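Local coordinates for alpha-1,3-glucanase (Paenibacillus glycanilyticus, PDB 6K0P), which hydrolyses the alpha-1,3-glucosidic linkages of alpha-1,3-glucan and belongs to glycoside hydrolase family 87, at residues A15-T20 / N346-G351; L271-N276 / E304-L309; I507-V512 / T542-N547. The protein carries 1 engineered substitution. All coordinates share one frame; numbering follows the deposited sequence.

Contact 1 of 3, residues A15-T20 / N346-G351; sequences ANMPFT and NNYARG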
ATOM      1  N   ALA A  15      -3.196  -0.888 -10.923  1.00 12.61           N
ATOM      2  CA  ALA A  15      -3.799  -2.209 -11.025  1.00 11.18           C
ATOM      3  C   ALA A  15      -5.185  -2.138 -11.656  1.00 12.11           C
ATOM      4  O   ALA A  15      -5.941  -1.186 -11.438  1.00 14.51           O
ATOM      5  CB  ALA A  15      -3.900  -2.851  -9.642  1.00 12.07           C
ATOM      6  N   ASN A  16      -5.512  -3.163 -12.443  1.00 11.72           N
ATOM      7  CA  ASN A  16      -6.840  -3.338 -13.023  1.00 13.19           C
ATOM      8  C   ASN A  16      -7.576  -4.325 -12.121  1.00 12.59           C
ATOM      9  O   ASN A  16      -7.332  -5.532 -12.173  1.00 14.93           O
ATOM     10  CB  ASN A  16      -6.718  -3.859 -14.451  1.00 15.01           C
ATOM     11  CG  ASN A  16      -8.061  -4.074 -15.108  1.00 22.92           C
ATOM     12  OD1 ASN A  16      -9.092  -3.664 -14.582  1.00 21.35           O
ATOM     13  ND2 ASN A  16      -8.055  -4.721 -16.266  1.00 30.31           N
ATOM     14  N   MET A  17      -8.452  -3.808 -11.272  1.00 12.89           N
ATOM     15  CA  MET A  17      -9.167  -4.622 -10.309  0.54 11.88           C
ATOM     16  C   MET A  17     -10.657  -4.661 -10.636  1.00 12.03           C
ATOM     17  O   MET A  17     -11.183  -3.777 -11.319  1.00 14.59           O
ATOM     18  CB  MET A  17      -8.955  -4.058  -8.895  0.54 12.95           C
ATOM     19  CG  MET A  17      -7.484  -3.810  -8.531  0.54 12.13           C
ATOM     20  SD  MET A  17      -6.406  -5.261  -8.605  0.54 14.82           S
ATOM     21  CE  MET A  17      -7.312  -6.410  -7.577  0.54 15.39           C
ATOM     22  N   PRO A  18     -11.368  -5.698 -10.179  1.00 12.37           N
ATOM     23  CA  PRO A  18     -12.801  -5.800 -10.500  1.00 13.16           C
ATOM     24  C   PRO A  18     -13.681  -4.858  -9.702  1.00 12.41           C
ATOM     25  O   PRO A  18     -14.862  -4.707 -10.039  1.00 14.12           O
ATOM     26  CB  PRO A  18     -13.137  -7.260 -10.164  1.00 14.93           C
ATOM     27  CG  PRO A  18     -12.143  -7.657  -9.160  1.00 16.57           C
ATOM     28  CD  PRO A  18     -10.868  -6.906  -9.500  1.00 12.13           C
ATOM     29  N   PHE A  19     -13.156  -4.234  -8.657  1.00 11.23           N
ATOM     30  CA  PHE A  19     -13.928  -3.280  -7.887  1.00 11.29           C
ATOM     31  C   PHE A  19     -13.655  -1.868  -8.377  1.00 13.95           C
ATOM     32  O   PHE A  19     -12.581  -1.568  -8.912  1.00 14.53           O
ATOM     33  CB  PHE A  19     -13.642  -3.402  -6.386  1.00 11.70           C
ATOM     34  CG  PHE A  19     -12.184  -3.405  -6.030  1.00 10.92           C
ATOM     35  CD1 PHE A  19     -11.509  -2.215  -5.795  1.00 16.63           C
ATOM     36  CD2 PHE A  19     -11.499  -4.597  -5.889  1.00 13.41           C
ATOM     37  CE1 PHE A  19     -10.163  -2.225  -5.445  1.00 17.28           C
ATOM     38  CE2 PHE A  19     -10.156  -4.613  -5.539  1.00 15.52           C
ATOM     39  CZ  PHE A  19      -9.489  -3.425  -5.320  1.00 17.14           C
ATOM     40  N   THR A  20     -14.663  -1.017  -8.219  1.00 12.96           N
ATOM     41  CA  THR A  20     -14.593   0.404  -8.525  1.00 11.19           C
ATOM     42  C   THR A  20     -14.522   1.161  -7.207  1.00 12.24           C
ATOM     43  O   THR A  20     -15.233   0.826  -6.255  1.00 13.47           O
ATOM     44  CB  THR A  20     -15.860   0.824  -9.275  1.00 13.53           C
ATOM     45  OG1 THR A  20     -15.940   0.093 -10.505  1.00 16.05           O
ATOM     46  CG2 THR A  20     -15.857   2.323  -9.585  1.00 15.67           C
ATOM     47  N   ASN A 346      -0.199  -6.378 -11.012  1.00 10.34           N
ATOM     48  CA  ASN A 346      -1.642  -6.202 -10.905  1.00  9.45           C
ATOM     49  C   ASN A 346      -2.144  -6.446  -9.488  1.00 10.79           C
ATOM     50  O   ASN A 346      -3.116  -7.167  -9.266  1.00 11.98           O
ATOM     51  CB  ASN A 346      -2.412  -7.043 -11.930  1.00 10.62           C
ATOM     52  CG  ASN A 346      -3.714  -6.390 -12.324  1.00 11.35           C
ATOM     53  OD1 ASN A 346      -3.716  -5.280 -12.858  1.00 12.27           O
ATOM     54  ND2 ASN A 346      -4.834  -7.054 -12.040  1.00 12.24           N
ATOM     55  N   ASN A 347      -1.476  -5.814  -8.526  1.00  9.84           N
ATOM     56  CA  ASN A 347      -1.853  -5.886  -7.125  1.00 10.41           C
ATOM     57  C   ASN A 347      -2.287  -4.510  -6.644  1.00  9.75           C
ATOM     58  O   ASN A 347      -1.760  -3.483  -7.085  1.00 11.00           O
ATOM     59  CB  ASN A 347      -0.684  -6.369  -6.278  1.00  9.25           C
ATOM     60  CG  ASN A 347      -0.189  -7.735  -6.710  1.00 10.46           C
ATOM     61  OD1 ASN A 347      -0.860  -8.738  -6.493  1.00 11.02           O
ATOM     62  ND2 ASN A 347       0.985  -7.781  -7.330  1.00 11.69           N
ATOM     63  N   TYR A 348      -3.249  -4.510  -5.728  1.00 10.24           N
ATOM     64  CA  TYR A 348      -3.818  -3.296  -5.160  1.00 10.26           C
ATOM     65  C   TYR A 348      -3.536  -3.297  -3.669  1.00  9.75           C
ATOM     66  O   TYR A 348      -3.839  -4.280  -2.981  1.00 10.58           O
ATOM     67  CB  TYR A 348      -5.340  -3.271  -5.387  1.00  8.67           C
ATOM     68  CG  TYR A 348      -6.052  -2.134  -4.683  1.00  9.25           C
ATOM     69  CD1 TYR A 348      -6.494  -2.265  -3.367  1.00 11.84           C
ATOM     70  CD2 TYR A 348      -6.308  -0.937  -5.339  1.00 10.57           C
ATOM     71  CE1 TYR A 348      -7.137  -1.228  -2.715  1.00 11.00           C
ATOM     72  CE2 TYR A 348      -6.955   0.108  -4.698  1.00 10.19           C
ATOM     73  CZ  TYR A 348      -7.371  -0.047  -3.387  1.00 10.78           C
ATOM     74  OH  TYR A 348      -8.016   0.991  -2.736  1.00 10.28           O
ATOM     75  N   ALA A 349      -2.970  -2.196  -3.169  1.00  9.74           N
ATOM     76  CA  ALA A 349      -2.718  -2.028  -1.746  1.00 10.22           C
ATOM     77  C   ALA A 349      -3.368  -0.740  -1.273  1.00  9.23           C
ATOM     78  O   ALA A 349      -3.261   0.296  -1.935  1.00 10.69           O
ATOM     79  CB  ALA A 349      -1.218  -1.964  -1.442  1.00 10.70           C
ATOM     80  N   ARG A 350      -4.045  -0.813  -0.128  1.00  9.11           N
ATOM     81  CA  ARG A 350      -4.570   0.383   0.524  1.00  9.32           C
ATOM     82  C   ARG A 350      -4.366   0.232   2.023  1.00  9.45           C
ATOM     83  O   ARG A 350      -4.709  -0.806   2.597  1.00  9.25           O
ATOM     84  CB  ARG A 350      -6.063   0.588   0.228  1.00  9.61           C
ATOM     85  CG  ARG A 350      -6.616   1.858   0.883  1.00  9.92           C
ATOM     86  CD  ARG A 350      -8.072   2.087   0.519  1.00  9.64           C
ATOM     87  NE  ARG A 350      -9.006   1.171   1.185  1.00  8.64           N
ATOM     88  CZ  ARG A 350      -9.933   0.444   0.557  1.00  9.74           C
ATOM     89  NH1 ARG A 350     -10.057   0.489  -0.772  1.00 10.97           N
ATOM     90  NH2 ARG A 350     -10.762  -0.315   1.260  1.00 10.05           N
ATOM     91  N   GLY A 351      -3.821   1.260   2.663  1.00  9.10           N
ATOM     92  CA  GLY A 351      -3.650   1.208   4.102  1.00  9.12           C
ATOM     93  C   GLY A 351      -2.498   0.367   4.618  1.00  9.54           C
ATOM     94  O   GLY A 351      -2.578  -0.155   5.738  1.00  9.71           O
TER

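Contact 2 of 3, residues L271-N276 / E304-L309; sequences LSAWGN and EHFVCL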
ATOM      1  N   LEU A 271      -8.712 -16.714  -2.328  1.00  9.92           N
ATOM      2  CA  LEU A 271      -9.169 -16.760  -0.946  1.00  8.48           C
ATOM      3  C   LEU A 271      -8.782 -15.458  -0.262  1.00  9.03           C
ATOM      4  O   LEU A 271      -8.000 -14.666  -0.790  1.00 10.14           O
ATOM      5  CB  LEU A 271      -8.591 -17.983  -0.213  1.00 10.65           C
ATOM      6  CG  LEU A 271      -7.065 -18.193  -0.209  1.00  9.87           C
ATOM      7  CD1 LEU A 271      -6.360 -17.275   0.791  1.00 11.24           C
ATOM      8  CD2 LEU A 271      -6.731 -19.664   0.075  1.00 11.88           C
ATOM      9  N   SER A 272      -9.307 -15.266   0.938  1.00  8.39           N
ATOM     10  CA  SER A 272      -8.926 -14.130   1.757  1.00  9.35           C
ATOM     11  C   SER A 272      -8.386 -14.603   3.098  1.00  8.75           C
ATOM     12  O   SER A 272      -8.652 -15.728   3.543  1.00  9.84           O
ATOM     13  CB  SER A 272     -10.083 -13.135   1.970  1.00  9.73           C
ATOM     14  OG  SER A 272     -11.161 -13.761   2.654  1.00 10.42           O
ATOM     15  N   ALA A 273      -7.584 -13.739   3.724  1.00  8.92           N
ATOM     16  CA  ALA A 273      -7.016 -14.015   5.034  1.00 10.09           C
ATOM     17  C   ALA A 273      -7.196 -12.783   5.904  1.00  8.74           C
ATOM     18  O   ALA A 273      -6.791 -11.674   5.521  1.00 10.52           O
ATOM     19  CB  ALA A 273      -5.539 -14.395   4.943  1.00 13.49           C
ATOM     20  N   TRP A 274      -7.805 -12.990   7.062  1.00  9.63           N
ATOM     21  CA  TRP A 274      -8.221 -11.935   7.979  1.00  9.77           C
ATOM     22  C   TRP A 274      -7.427 -12.118   9.266  1.00  9.87           C
ATOM     23  O   TRP A 274      -7.769 -12.958  10.104  1.00 10.40           O
ATOM     24  CB  TRP A 274      -9.735 -12.018   8.194  1.00 11.56           C
ATOM     25  CG  TRP A 274     -10.441 -11.687   6.912  1.00  9.95           C
ATOM     26  CD1 TRP A 274     -10.834 -12.564   5.935  1.00  9.87           C
ATOM     27  CD2 TRP A 274     -10.762 -10.381   6.438  1.00  9.30           C
ATOM     28  NE1 TRP A 274     -11.399 -11.876   4.883  1.00 10.30           N
ATOM     29  CE2 TRP A 274     -11.368 -10.533   5.170  1.00  9.65           C
ATOM     30  CE3 TRP A 274     -10.600  -9.095   6.961  1.00  9.43           C
ATOM     31  CZ2 TRP A 274     -11.807  -9.444   4.417  1.00 10.87           C
ATOM     32  CZ3 TRP A 274     -11.040  -8.010   6.211  1.00 12.09           C
ATOM     33  CH2 TRP A 274     -11.641  -8.194   4.957  1.00 11.67           C
ATOM     34  N   GLY A 275      -6.350 -11.353   9.407  1.00  8.67           N
ATOM     35  CA  GLY A 275      -5.482 -11.477  10.553  1.00 10.43           C
ATOM     36  C   GLY A 275      -6.075 -10.839  11.788  1.00  9.36           C
ATOM     37  O   GLY A 275      -7.144 -10.229  11.774  1.00 10.69           O
ATOM     38  N   ASN A 276      -5.356 -10.989  12.898  1.00  9.12           N
ATOM     39  CA  ASN A 276      -5.794 -10.396  14.156  1.00  9.73           C
ATOM     40  C   ASN A 276      -4.762  -9.430  14.731  1.00 10.29           C
ATOM     41  O   ASN A 276      -4.801  -9.119  15.928  1.00 10.35           O
ATOM     42  CB  ASN A 276      -6.189 -11.475  15.165  1.00 10.33           C
ATOM     43  CG  ASN A 276      -5.017 -12.336  15.581  1.00 10.07           C
ATOM     44  OD1 ASN A 276      -3.875 -12.076  15.197  1.00 11.40           O
ATOM     45  ND2 ASN A 276      -5.299 -13.382  16.366  1.00 13.78           N
ATOM     46  N   GLU A 304      -5.677  -8.877   5.032  1.00  8.31           N
ATOM     47  CA  GLU A 304      -5.782  -7.718   5.912  1.00  8.24           C
ATOM     48  C   GLU A 304      -5.302  -8.056   7.312  1.00  9.35           C
ATOM     49  O   GLU A 304      -5.383  -9.204   7.757  1.00  8.97           O
ATOM     50  CB  GLU A 304      -7.221  -7.197   6.048  1.00 10.32           C
ATOM     51  CG  GLU A 304      -7.855  -6.868   4.708  1.00  9.05           C
ATOM     52  CD  GLU A 304      -8.922  -5.783   4.774  1.00  8.84           C
ATOM     53  OE1 GLU A 304      -9.045  -5.074   5.808  1.00 10.03           O
ATOM     54  OE2 GLU A 304      -9.634  -5.613   3.758  1.00 10.21           O
ATOM     55  N   HIS A 305      -4.811  -7.033   8.014  1.00  9.62           N
ATOM     56  CA  HIS A 305      -4.564  -7.132   9.457  1.00 10.32           C
ATOM     57  C   HIS A 305      -3.477  -8.146   9.788  1.00  9.54           C
ATOM     58  O   HIS A 305      -3.537  -8.827  10.819  1.00 10.15           O
ATOM     59  CB  HIS A 305      -5.857  -7.364  10.248  1.00  9.65           C
ATOM     60  CG  HIS A 305      -6.923  -6.371   9.920  1.00  9.76           C
ATOM     61  ND1 HIS A 305      -8.254  -6.712   9.804  1.00 10.62           N
ATOM     62  CD2 HIS A 305      -6.845  -5.044   9.664  1.00 11.28           C
ATOM     63  CE1 HIS A 305      -8.951  -5.633   9.486  1.00 11.27           C
ATOM     64  NE2 HIS A 305      -8.120  -4.608   9.395  1.00 10.07           N
ATOM     65  N   PHE A 306      -2.490  -8.237   8.900  1.00  9.20           N
ATOM     66  CA  PHE A 306      -1.184  -8.814   9.173  1.00  8.35           C
ATOM     67  C   PHE A 306      -0.162  -7.689   9.202  1.00 10.81           C
ATOM     68  O   PHE A 306      -0.465  -6.536   8.876  1.00 10.35           O
ATOM     69  CB  PHE A 306      -0.820  -9.868   8.111  1.00 10.20           C
ATOM     70  CG  PHE A 306      -1.640 -11.124   8.226  1.00  9.68           C
ATOM     71  CD1 PHE A 306      -2.876 -11.225   7.597  1.00 10.66           C
ATOM     72  CD2 PHE A 306      -1.197 -12.186   9.001  1.00 11.07           C
ATOM     73  CE1 PHE A 306      -3.645 -12.376   7.720  1.00 11.82           C
ATOM     74  CE2 PHE A 306      -1.960 -13.338   9.128  1.00 10.53           C
ATOM     75  CZ  PHE A 306      -3.186 -13.433   8.490  1.00 12.45           C
ATOM     76  N   VAL A 307       1.061  -8.027   9.612  1.00 10.49           N
ATOM     77  CA  VAL A 307       2.144  -7.057   9.508  1.00 10.22           C
ATOM     78  C   VAL A 307       2.511  -6.842   8.043  1.00 10.10           C
ATOM     79  O   VAL A 307       2.583  -5.702   7.566  1.00  9.96           O
ATOM     80  CB  VAL A 307       3.340  -7.475  10.384  1.00 10.37           C
ATOM     81  CG1 VAL A 307       4.469  -6.441  10.274  1.00 12.69           C
ATOM     82  CG2 VAL A 307       2.892  -7.597  11.840  1.00 11.30           C
ATOM     83  N   CYS A 308       2.673  -7.937   7.288  1.00 10.19           N
ATOM     84  CA  CYS A 308       2.909  -7.867   5.850  1.00 10.78           C
ATOM     85  C   CYS A 308       2.180  -9.013   5.172  1.00  8.96           C
ATOM     86  O   CYS A 308       1.834 -10.011   5.813  1.00 10.43           O
ATOM     87  CB  CYS A 308       4.391  -8.060   5.480  1.00 11.22           C
ATOM     88  SG  CYS A 308       5.560  -7.071   6.417  1.00 12.36           S
ATOM     89  N   LEU A 309       2.002  -8.888   3.848  1.00  9.20           N
ATOM     90  CA  LEU A 309       1.664 -10.068   3.053  1.00 10.63           C
ATOM     91  C   LEU A 309       2.872 -10.983   2.914  1.00 11.23           C
ATOM     92  O   LEU A 309       2.796 -12.175   3.225  1.00 11.76           O
ATOM     93  CB  LEU A 309       1.116  -9.683   1.673  1.00 11.22           C
ATOM     94  CG  LEU A 309       0.995 -10.857   0.678  1.00 12.31           C
ATOM     95  CD1 LEU A 309       0.177 -12.021   1.261  1.00 15.38           C
ATOM     96  CD2 LEU A 309       0.394 -10.411  -0.662  1.00 14.15           C
TER
HETATM   97  O   HOH W   1      -9.167  -9.232  10.183  1.00 10.56           O

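Contact 3 of 3, residues I507-V512 / T542-N547; sequences IRVENV and TNVKVN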
ATOM      1  N   ILE A 507      21.156   9.731 -13.936  1.00 11.83           N
ATOM      2  CA  ILE A 507      19.839   9.989 -13.358  1.00 11.02           C
ATOM      3  C   ILE A 507      19.082  10.820 -14.380  1.00 11.60           C
ATOM      4  O   ILE A 507      19.451  11.971 -14.639  1.00 12.25           O
ATOM      5  CB  ILE A 507      19.939  10.746 -12.028  1.00 11.05           C
ATOM      6  CG1 ILE A 507      21.025  10.155 -11.121  1.00 10.80           C
ATOM      7  CG2 ILE A 507      18.562  10.820 -11.341  1.00 14.12           C
ATOM      8  CD1 ILE A 507      20.760   8.724 -10.671  1.00 13.46           C
ATOM      9  N   ARG A 508      18.034  10.256 -14.974  1.00 13.28           N
ATOM     10  CA  ARG A 508      17.327  10.931 -16.053  1.00 12.03           C
ATOM     11  C   ARG A 508      15.835  10.934 -15.779  1.00 14.21           C
ATOM     12  O   ARG A 508      15.287   9.944 -15.281  1.00 13.39           O
ATOM     13  CB  ARG A 508      17.585  10.255 -17.397  1.00 12.97           C
ATOM     14  CG  ARG A 508      19.061  10.151 -17.760  1.00 14.59           C
ATOM     15  CD  ARG A 508      19.624   8.814 -17.315  1.00 13.76           C
ATOM     16  NE  ARG A 508      19.136   7.739 -18.172  1.00 14.81           N
ATOM     17  CZ  ARG A 508      19.090   6.458 -17.821  1.00 13.26           C
ATOM     18  NH1 ARG A 508      19.492   6.076 -16.614  1.00 13.62           N
ATOM     19  NH2 ARG A 508      18.639   5.559 -18.688  1.00 14.99           N
ATOM     20  N   VAL A 509      15.194  12.050 -16.121  1.00 12.43           N
ATOM     21  CA  VAL A 509      13.769  12.284 -15.902  1.00 10.26           C
ATOM     22  C   VAL A 509      13.184  12.713 -17.241  1.00 12.46           C
ATOM     23  O   VAL A 509      13.681  13.669 -17.847  1.00 13.66           O
ATOM     24  CB  VAL A 509      13.553  13.379 -14.842  1.00 11.52           C
ATOM     25  CG1 VAL A 509      12.080  13.551 -14.523  1.00 13.15           C
ATOM     26  CG2 VAL A 509      14.351  13.067 -13.563  1.00 12.33           C
ATOM     27  N   GLU A 510      12.144  12.014 -17.710  1.00 12.55           N
ATOM     28  CA  GLU A 510      11.601  12.256 -19.047  1.00 14.58           C
ATOM     29  C   GLU A 510      10.078  12.213 -19.020  1.00 14.58           C
ATOM     30  O   GLU A 510       9.496  11.270 -18.476  1.00 14.21           O
ATOM     31  CB  GLU A 510      12.090  11.183 -20.031  1.00 15.92           C
ATOM     32  CG  GLU A 510      13.601  10.995 -20.087  1.00 20.06           C
ATOM     33  CD  GLU A 510      14.017   9.817 -20.957  1.00 27.24           C
ATOM     34  OE1 GLU A 510      13.148   8.982 -21.308  1.00 24.93           O
ATOM     35  OE2 GLU A 510      15.222   9.721 -21.281  1.00 34.75           O
ATOM     36  N   ASN A 511       9.430  13.197 -19.646  1.00 14.20           N
ATOM     37  CA  ASN A 511       7.971  13.213 -19.802  1.00 12.83           C
ATOM     38  C   ASN A 511       7.273  13.167 -18.438  1.00 13.73           C
ATOM     39  O   ASN A 511       6.584  12.205 -18.091  1.00 13.92           O
ATOM     40  CB  ASN A 511       7.465  12.061 -20.682  1.00 14.06           C
ATOM     41  CG  ASN A 511       8.104  12.044 -22.048  1.00 18.62           C
ATOM     42  OD1 ASN A 511       8.438  13.089 -22.601  1.00 21.71           O
ATOM     43  ND2 ASN A 511       8.263  10.851 -22.611  1.00 22.57           N
ATOM     44  N   VAL A 512       7.475  14.231 -17.671  1.00 13.17           N
ATOM     45  CA  VAL A 512       6.949  14.322 -16.315  1.00 13.86           C
ATOM     46  C   VAL A 512       6.187  15.632 -16.188  1.00 14.29           C
ATOM     47  O   VAL A 512       6.680  16.683 -16.607  1.00 15.68           O
ATOM     48  CB  VAL A 512       8.066  14.218 -15.261  1.00 13.37           C
ATOM     49  CG1 VAL A 512       7.526  14.504 -13.865  1.00 13.79           C
ATOM     50  CG2 VAL A 512       8.697  12.833 -15.314  1.00 13.56           C
ATOM     51  N   THR A 542      14.027  16.010 -19.520  1.00 12.19           N
ATOM     52  CA  THR A 542      13.484  16.157 -20.863  1.00 14.06           C
ATOM     53  C   THR A 542      11.970  16.194 -20.736  1.00 16.15           C
ATOM     54  O   THR A 542      11.375  15.270 -20.176  1.00 15.33           O
ATOM     55  CB  THR A 542      13.895  14.971 -21.734  1.00 15.31           C
ATOM     56  OG1 THR A 542      15.319  14.827 -21.710  1.00 15.46           O
ATOM     57  CG2 THR A 542      13.425  15.169 -23.174  1.00 17.63           C
ATOM     58  N   ASN A 543      11.349  17.251 -21.253  1.00 15.33           N
ATOM     59  CA  ASN A 543       9.891  17.360 -21.258  1.00 14.17           C
ATOM     60  C   ASN A 543       9.319  17.252 -19.843  1.00 14.96           C
ATOM     61  O   ASN A 543       8.357  16.521 -19.589  1.00 14.17           O
ATOM     62  CB  ASN A 543       9.252  16.337 -22.201  1.00 15.21           C
ATOM     63  CG  ASN A 543       7.813  16.671 -22.523  1.00 27.75           C
ATOM     64  OD1 ASN A 543       7.425  17.840 -22.526  1.00 28.12           O
ATOM     65  ND2 ASN A 543       7.007  15.647 -22.785  1.00 24.69           N
ATOM     66  N   VAL A 544       9.923  17.989 -18.917  1.00 13.06           N
ATOM     67  CA  VAL A 544       9.450  18.054 -17.537  1.00 13.90           C
ATOM     68  C   VAL A 544       8.770  19.407 -17.359  1.00 14.92           C
ATOM     69  O   VAL A 544       9.413  20.460 -17.457  1.00 14.44           O
ATOM     70  CB  VAL A 544      10.587  17.835 -16.530  1.00 13.74           C
ATOM     71  CG1 VAL A 544      10.067  17.996 -15.099  1.00 14.05           C
ATOM     72  CG2 VAL A 544      11.206  16.441 -16.719  1.00 12.93           C
ATOM     73  N   LYS A 545       7.460  19.382 -17.123  1.00 14.46           N
ATOM     74  CA  LYS A 545       6.666  20.591 -16.948  1.00 14.16           C
ATOM     75  C   LYS A 545       6.338  20.772 -15.471  1.00 16.03           C
ATOM     76  O   LYS A 545       5.889  19.829 -14.809  1.00 15.73           O
ATOM     77  CB  LYS A 545       5.367  20.499 -17.752  1.00 17.49           C
ATOM     78  CG  LYS A 545       5.558  20.428 -19.274  1.00 18.07           C
ATOM     79  CD  LYS A 545       6.406  21.599 -19.778  1.00 22.71           C
ATOM     80  CE  LYS A 545       6.216  21.833 -21.274  1.00 24.70           C
ATOM     81  NZ  LYS A 545       6.755  20.724 -22.101  1.00 22.21           N
ATOM     82  N   VAL A 546       6.567  21.977 -14.955  1.00 14.00           N
ATOM     83  CA  VAL A 546       6.137  22.354 -13.614  1.00 13.90           C
ATOM     84  C   VAL A 546       5.047  23.402 -13.766  1.00 16.43           C
ATOM     85  O   VAL A 546       5.284  24.471 -14.346  1.00 16.23           O
ATOM     86  CB  VAL A 546       7.302  22.885 -12.769  1.00 13.16           C
ATOM     87  CG1 VAL A 546       6.796  23.371 -11.417  1.00 15.99           C
ATOM     88  CG2 VAL A 546       8.368  21.813 -12.589  1.00 15.62           C
ATOM     89  N   ASN A 547       3.855  23.106 -13.249  1.00 15.38           N
ATOM     90  CA  ASN A 547       2.685  23.952 -13.467  1.00 15.07           C
ATOM     91  C   ASN A 547       2.160  24.467 -12.137  1.00 17.88           C
ATOM     92  O   ASN A 547       1.837  23.679 -11.242  1.00 16.05           O
ATOM     93  CB  ASN A 547       1.595  23.176 -14.205  1.00 14.50           C
ATOM     94  CG  ASN A 547       2.074  22.629 -15.522  1.00 18.22           C
ATOM     95  OD1 ASN A 547       2.641  23.359 -16.343  1.00 21.98           O
ATOM     96  ND2 ASN A 547       1.878  21.332 -15.731  1.00 17.60           N
TER
HETATM   97  O   HOH W   2      16.212  13.555 -19.478  1.00 17.50           O

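Contact 1 of 3, residues A15-T20 / N346-G351
Asn346 grips the backbone of Asn16 with both ends of its amide. Asn16 N gives an almost straight hydrogen bond (170°) to Asn346 OD1, at 2.8 Å. Asn346 ND2 returns one to Asn16 O at 2.9 Å, with that oxygen in the plane of the amide. Asn346 CG stands anti to its own backbone N (chi1 -150°), which carries the amide across to the loop. ND2 has a second acceptor in Asn322 OD1, so three hydrogen bonds hold the amide's rotation. With only a methyl in place of the amide, as in an alanine here, Asn16 N and Asn16 O would probably lose both partners and the 15-20 loop would be freer to shift.

The apolar part centres on two rings. Phe19 and Tyr348 form a T-shaped pair, with planes at 86° and centroids 5.0 Å apart. The Phe19 ring turns its CZ edge to the face of Tyr348; CZ lies 3.7 Å from Tyr348 CG. In one of its two modelled conformers, Met17 CG rests against Tyr348 CB, while Met17 CB lies over a face of the Phe19 ring.

Tyr348 OH accepts from Arg350 NH1, which also salt-bridges Glu171. The chemistry thus joins the N-terminal loop to a beta-helix strand by a two-bond amide-to-backbone link and a T-shaped aromatic pair.

Contact 2 of 3, residues L271-N276 / E304-L309
Glu304 pairs with Trp274 as a parallel beta bridge and sends its side chain the same way as the indole. The backbone makes two bonds here: Glu304 N to Ala273 O at 3.1 Å, and Gly275 N to Glu304 O at 2.9 Å. The carboxylate lies beside the six-membered part of the indole, its plane turned 38° from the ring. Glu304 CD comes within 3.4 Å of Trp274 CZ3. Both carboxylate oxygens are held from outside the pair, OE2 by Trp302 NE1 and OE1 by Asn327 ND2. On the other end of the indole, Trp274 NE1 donates to Ser272 OG, which helps set the ring's rotation.

His305 follows with positive backbone angles (phi 65°), and the chain leaves the strand. Its ring meets a water, in the ring plane, at 2.7 Å from ND1. That water donates to Gly275 O, so it links the two segments. His305 NE2 is hydrogen-bonded to Glu137 OE1, and the ring stacks on Phe107, a residue of one of the glycan pockets. His305 therefore reaches from the beta-helix to the N-terminal domain.

Phe306 sets the face of its ring against Gly275. Gly275 CA sits over the face, 3.9 Å from the ring centroid, as a CH-pi contact. Phe306 CE1 also touches Ala273 CB at 3.9 Å. A beta carbon on Gly275 would run into His305 O and this ring.

Val307 comes next and touches a bound glucose. The corner at Leu309 then carries the chain to another face of the beta-helix. The contact is buried, yet both Glu304 carboxylate oxygens, both His305 ring nitrogens and Gly275 O have hydrogen-bond partners. The missing side chain at Gly275 lets the Phe306 ring come close.

Contact 3 of 3, residues I507-V512 / T542-N547
Val509 and Val544 meet at the buried side of the contact. Val509 CG1 lies 3.7 Å from Val544 CG2, the two side chains crossing at about a right angle. The methyl reaches across because CG1 is anti to the backbone N (chi1 -175°). Val512 CB adds a looser touch on the same methyl of Val544. The backbones are joined by parallel bridge bonds: Thr542 N to Val509 O, Asn511 N to Thr542 O, Val512 N to Asn543 O at 3.1 Å, and Lys545 N to Val512 O.

These are successive coils of a right-handed parallel beta-helix, the fold of the pectate lyase-like clan. Both chains turn a corner here, at Asn511 and at Thr542-Asn543, with positive phi at the two asparagines. There the asparagine side chains are linked in a short hydrogen-bonded ladder. Asn543 ND2 gives a 2.9 Å bond to Asn511 OD1, the amide planes being 78° apart. Asn511 ND2 extends it to Asn481.

The partly exposed side is looser. Glu510 and Thr542 share a face, yet Glu510 CG stays 4.3 Å from Thr542 CB. A water bridges Val509 O and Thr542 OG1, at 2.7 Å from the hydroxyl. Lys545 NZ reaches Gly570 O, with a weak bond to Asn543 OD1.

All three contacts reach the beta-helix of the catalytic domain. Contact 1 joins it to the N-terminal loop before strand 20-23, and so to the first domain. Contacts 2 and 3 tie neighbouring coils to each other. Along the chain, contact 2 lies wholly between the two segments of contact 1, and contact 3 follows later. Contacts 1 and 2 are close, with centres about 16 Å apart and nearest atoms about 6 Å apart. Contact 3 is about 39 Å from contact 2, centre to centre, on the opposite side of the chain's centre. The junction with the first domain therefore lies close to contact 2, while contact 3 joins coils near the C-terminal end.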